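Local coordinates for antifreeze protein (Uncultured bacterium, PDB 6EIO) that binds ice, probably through two faces of its beta-solenoid, and so probably restrains ice-crystal growth, at residues A[153-158]-A[182-187]; A[202-207]-A[220-225]. All blocks are in the same frame, centred on the assembly; numbering follows the deposited sequence.

Contact 1. Residues A[153-158]-A[182-187]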
# COMPACT_ATOMS: atom_id res chain seq x y z
N SER A 153 6.69 -9.26 8.63
CA SER A 153 6.94 -8.35 9.73
C SER A 153 6.51 -6.94 9.30
O SER A 153 5.37 -6.75 8.85
CB SER A 153 8.41 -8.46 10.16
OG SER A 153 8.58 -7.71 11.34
N THR A 154 7.39 -5.97 9.47
CA THR A 154 7.13 -4.58 9.14
C THR A 154 7.64 -4.21 7.76
O THR A 154 8.52 -4.85 7.19
CB THR A 154 7.76 -3.66 10.19
OG1 THR A 154 9.17 -3.85 10.17
CG2 THR A 154 7.22 -3.91 11.59
N LEU A 155 7.07 -3.11 7.26
CA LEU A 155 7.49 -2.45 6.02
C LEU A 155 7.85 -1.01 6.37
O LEU A 155 6.99 -0.29 6.90
CB LEU A 155 6.33 -2.47 5.02
CG LEU A 155 6.54 -1.64 3.74
CD1 LEU A 155 7.73 -2.11 2.93
CD2 LEU A 155 5.26 -1.68 2.91
N THR A 156 9.07 -0.57 6.07
CA THR A 156 9.48 0.77 6.44
C THR A 156 10.33 1.40 5.34
O THR A 156 10.92 0.73 4.50
CB THR A 156 10.27 0.81 7.75
OG1 THR A 156 11.49 0.08 7.59
CG2 THR A 156 9.45 0.27 8.88
N THR A 157 10.38 2.73 5.39
CA THR A 157 11.29 3.50 4.56
C THR A 157 11.97 4.57 5.42
O THR A 157 11.38 5.14 6.33
CB THR A 157 10.59 4.17 3.37
OG1 THR A 157 9.65 5.12 3.86
CG2 THR A 157 9.86 3.15 2.51
N THR A 158 13.21 4.88 5.06
CA THR A 158 13.87 6.07 5.61
C THR A 158 13.40 7.30 4.83
O THR A 158 12.72 7.21 3.81
CB THR A 158 15.39 5.94 5.50
OG1 THR A 158 15.69 5.61 4.16
CG2 THR A 158 15.96 4.88 6.43
N ALA A 182 3.38 -0.68 9.05
CA ALA A 182 4.24 0.02 8.10
C ALA A 182 4.50 1.45 8.57
O ALA A 182 3.62 2.09 9.14
CB ALA A 182 3.60 0.05 6.71
N SER A 183 5.71 1.93 8.29
CA SER A 183 6.07 3.31 8.64
C SER A 183 6.93 3.90 7.53
O SER A 183 8.00 3.39 7.18
CB SER A 183 6.78 3.37 9.99
OG SER A 183 6.69 4.66 10.58
N PHE A 184 6.45 5.02 6.99
CA PHE A 184 7.07 5.68 5.86
C PHE A 184 7.72 6.99 6.31
O PHE A 184 7.06 7.89 6.83
CB PHE A 184 6.03 5.91 4.76
CG PHE A 184 5.41 4.62 4.31
CD1 PHE A 184 6.17 3.73 3.56
CD2 PHE A 184 4.14 4.24 4.70
CE1 PHE A 184 5.65 2.51 3.18
CE2 PHE A 184 3.60 3.02 4.31
CZ PHE A 184 4.36 2.15 3.55
N GLY A 185 9.03 7.08 6.10
CA GLY A 185 9.77 8.24 6.57
C GLY A 185 9.41 9.50 5.81
O GLY A 185 8.82 9.47 4.73
N THR A 186 9.79 10.63 6.40
CA THR A 186 9.49 11.94 5.81
C THR A 186 9.84 11.96 4.33
O THR A 186 10.88 11.45 3.92
CB THR A 186 10.28 13.06 6.51
OG1 THR A 186 11.67 12.77 6.47
CG2 THR A 186 9.81 13.25 7.96
N THR A 187 8.96 12.57 3.54
CA THR A 187 9.09 12.79 2.10
C THR A 187 9.27 11.52 1.27
O THR A 187 9.59 11.62 0.08
CB THR A 187 10.11 13.87 1.70
OG1 THR A 187 11.45 13.38 1.84
CG2 THR A 187 9.91 15.14 2.49

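Contact 2. Residues A[202-207]-A[220-225]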
# COMPACT_ATOMS: atom_id res chain seq x y z
N PHE A 202 2.57 7.55 8.19
CA PHE A 202 3.28 8.36 7.21
C PHE A 202 3.82 9.60 7.93
O PHE A 202 3.05 10.36 8.52
CB PHE A 202 2.38 8.79 6.02
CG PHE A 202 2.12 7.68 4.97
CD1 PHE A 202 1.16 6.70 5.17
CD2 PHE A 202 2.82 7.68 3.74
CE1 PHE A 202 0.93 5.72 4.21
CE2 PHE A 202 2.58 6.71 2.79
CZ PHE A 202 1.64 5.73 3.02
N ASP A 203 5.13 9.81 7.84
CA ASP A 203 5.76 10.97 8.44
C ASP A 203 5.72 12.16 7.49
O ASP A 203 5.31 12.05 6.32
CB ASP A 203 7.20 10.64 8.85
CG ASP A 203 7.29 9.69 10.01
OD1 ASP A 203 6.29 9.45 10.71
OD2 ASP A 203 8.41 9.20 10.23
N THR A 204 6.13 13.32 8.01
CA THR A 204 5.88 14.61 7.35
C THR A 204 6.24 14.62 5.88
O THR A 204 7.39 14.35 5.49
CB THR A 204 6.66 15.71 8.07
OG1 THR A 204 6.33 15.61 9.46
CG2 THR A 204 6.30 17.07 7.53
N GLY A 205 5.27 14.99 5.05
CA GLY A 205 5.55 15.22 3.65
C GLY A 205 5.62 13.99 2.78
O GLY A 205 5.75 14.11 1.56
N ALA A 206 5.52 12.79 3.37
CA ALA A 206 5.45 11.60 2.55
C ALA A 206 4.18 11.62 1.69
O ALA A 206 3.16 12.23 2.05
CB ALA A 206 5.50 10.35 3.43
N THR A 207 4.25 10.92 0.56
CA THR A 207 3.16 10.85 -0.38
C THR A 207 2.90 9.39 -0.76
O THR A 207 3.77 8.52 -0.65
CB THR A 207 3.42 11.69 -1.64
OG1 THR A 207 4.46 11.09 -2.42
CG2 THR A 207 3.83 13.12 -1.29
N THR A 220 -1.83 7.00 10.88
CA THR A 220 -1.30 8.26 11.38
C THR A 220 -0.65 8.99 10.21
O THR A 220 0.12 8.40 9.46
CB THR A 220 -0.28 8.00 12.50
OG1 THR A 220 -0.91 7.27 13.55
CG2 THR A 220 0.28 9.29 13.07
N MET A 221 -0.97 10.28 10.08
CA MET A 221 -0.55 11.09 8.96
C MET A 221 -0.01 12.42 9.47
O MET A 221 -0.46 12.95 10.49
CB MET A 221 -1.75 11.32 8.00
CG MET A 221 -2.20 10.05 7.28
SD MET A 221 -3.82 10.23 6.48
CE MET A 221 -4.86 10.30 7.93
N GLU A 222 0.96 12.96 8.73
CA GLU A 222 1.47 14.30 9.01
C GLU A 222 1.84 14.96 7.68
O GLU A 222 2.79 14.55 7.01
CB GLU A 222 2.66 14.24 9.98
CG GLU A 222 3.16 15.63 10.33
CD GLU A 222 4.02 15.73 11.59
OE1 GLU A 222 4.28 14.71 12.25
OE2 GLU A 222 4.42 16.88 11.89
N GLY A 223 1.07 15.97 7.28
CA GLY A 223 1.39 16.70 6.07
C GLY A 223 1.58 15.85 4.83
O GLY A 223 2.50 16.10 4.05
N ASN A 224 0.71 14.87 4.61
CA ASN A 224 0.89 13.94 3.51
C ASN A 224 0.02 14.28 2.31
O ASN A 224 -0.99 14.98 2.42
CB ASN A 224 0.56 12.52 3.97
CG ASN A 224 1.40 12.12 5.15
OD1 ASN A 224 0.87 11.82 6.23
ND2 ASN A 224 2.71 12.13 4.95
N THR A 225 0.39 13.71 1.15
CA THR A 225 -0.45 13.75 -0.03
C THR A 225 -0.81 12.32 -0.41
O THR A 225 0.07 11.51 -0.68
CB THR A 225 0.26 14.42 -1.20
OG1 THR A 225 0.67 15.71 -0.77
CG2 THR A 225 -0.64 14.50 -2.43

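Contact 1. Residues A[153-158]-A[182-187]
The side chain of Thr157 overlaps the CD1 corner of the Phe184 ring, OG1 near the ring plane at its edge and CG2 3.9 Å from Phe184 CD1. The hydroxyl sits between the backbone N and the carbonyl carbon (chi1 63°), and from there OG1 accepts the N-H of Gly185 at 3.0 Å while also bonding to the hydroxyl of Thr188. A valine here would probably leave the Gly185 N-H with little more than its weak, bent bond to Thr157 O and deprive Thr188 of a partner. Further round the same rim, Leu155 CD2 comes to 4.0 Å from Phe184 CZ, and Leu155 CB meets Ala182 CB. Behind these side chains the strands run parallel, about 10° apart in direction: Ser183 N donates to Leu155 O (2.9 Å) and Ser183 O accepts from Thr157 N (3.1 Å). Thr156 and Ser183 point to the other face of the sheet. Gly185 suits its place, since a CB there would run into the backbone of Thr157 and Thr158. The pair forms adjacent rungs of a parallel beta-solenoid, flanked by strand 128-130 beside 155-157 and strand 200-202 beside 182-184, with Leu155 packing inward on Trp176 and Val178 of strand 174-178.

Contact 2. Residues A[202-207]-A[220-225]
Asn224 turns its carboxamide across the loop 202-207, with Phe202 CB lying 3.4 Å from its OD1. With CG anti to the carbonyl carbon (chi1 -57°), the amide reaches into the turn, where ND2 donates to Asp203 O and to Ala206 O, each at 2.9 Å. Both acceptors lie near the amide plane, yet neither carbonyl is met squarely: the donor stands 43° above the plane of Asp203 C=O and is tilted 33° from that of Ala206. Asp203 O also receives Ala206 N, closing a type II turn, and Ala206 O also receives Thr225 N, so each carbonyl holds two donors. On the amide's other end Asn224 OD1 accepts Glu222 N at 2.7 Å, which fixes which way round the group sits. Buried at the bend after strand 219-222, this asparagine ties the main chain of its own coil (Glu222 N) to that of the coil before (Asp203 O, Ala206 O), a coil-to-coil tie within the parallel beta-solenoid of the ice-binding-like family. Ala206 CB lies in the plane of the Phe202 ring, at its edge, while Phe226 meets that ring edge-to-face. On the outer side, the extended Glu222 side chain and Thr204 cross at an angle, and OG1 of Thr204 approaches CD of Glu222 to 3.1 Å without a hydrogen bond to the carboxylate. Thr207 and Thr225 instead lie side by side and point the same way, Thr207 CG2 being 3.8 Å from Thr225 CB.

How the contacts relate
Contacts 1 and 2 follow one another along the chain and stack directly in space, their centres about 11 Å apart. The two join where 182-187 meets 202-207: Phe184 O lies 2.9 Å from Asp203 N and Thr187 N 3.1 Å from Thr204 O, both probable hydrogen bonds that continue the coil-to-coil pairing. Inside, the rings of Phe184 and Phe202 meet with planes about 35° apart. Contact 1 is mostly strand pairing, contact 2 mostly the bend that follows. Strands 155-157, 182-184, 200-202 and 219-222 are consecutive in one parallel sheet of the solenoid, and neither contact can be tied to a particular ice-binding face.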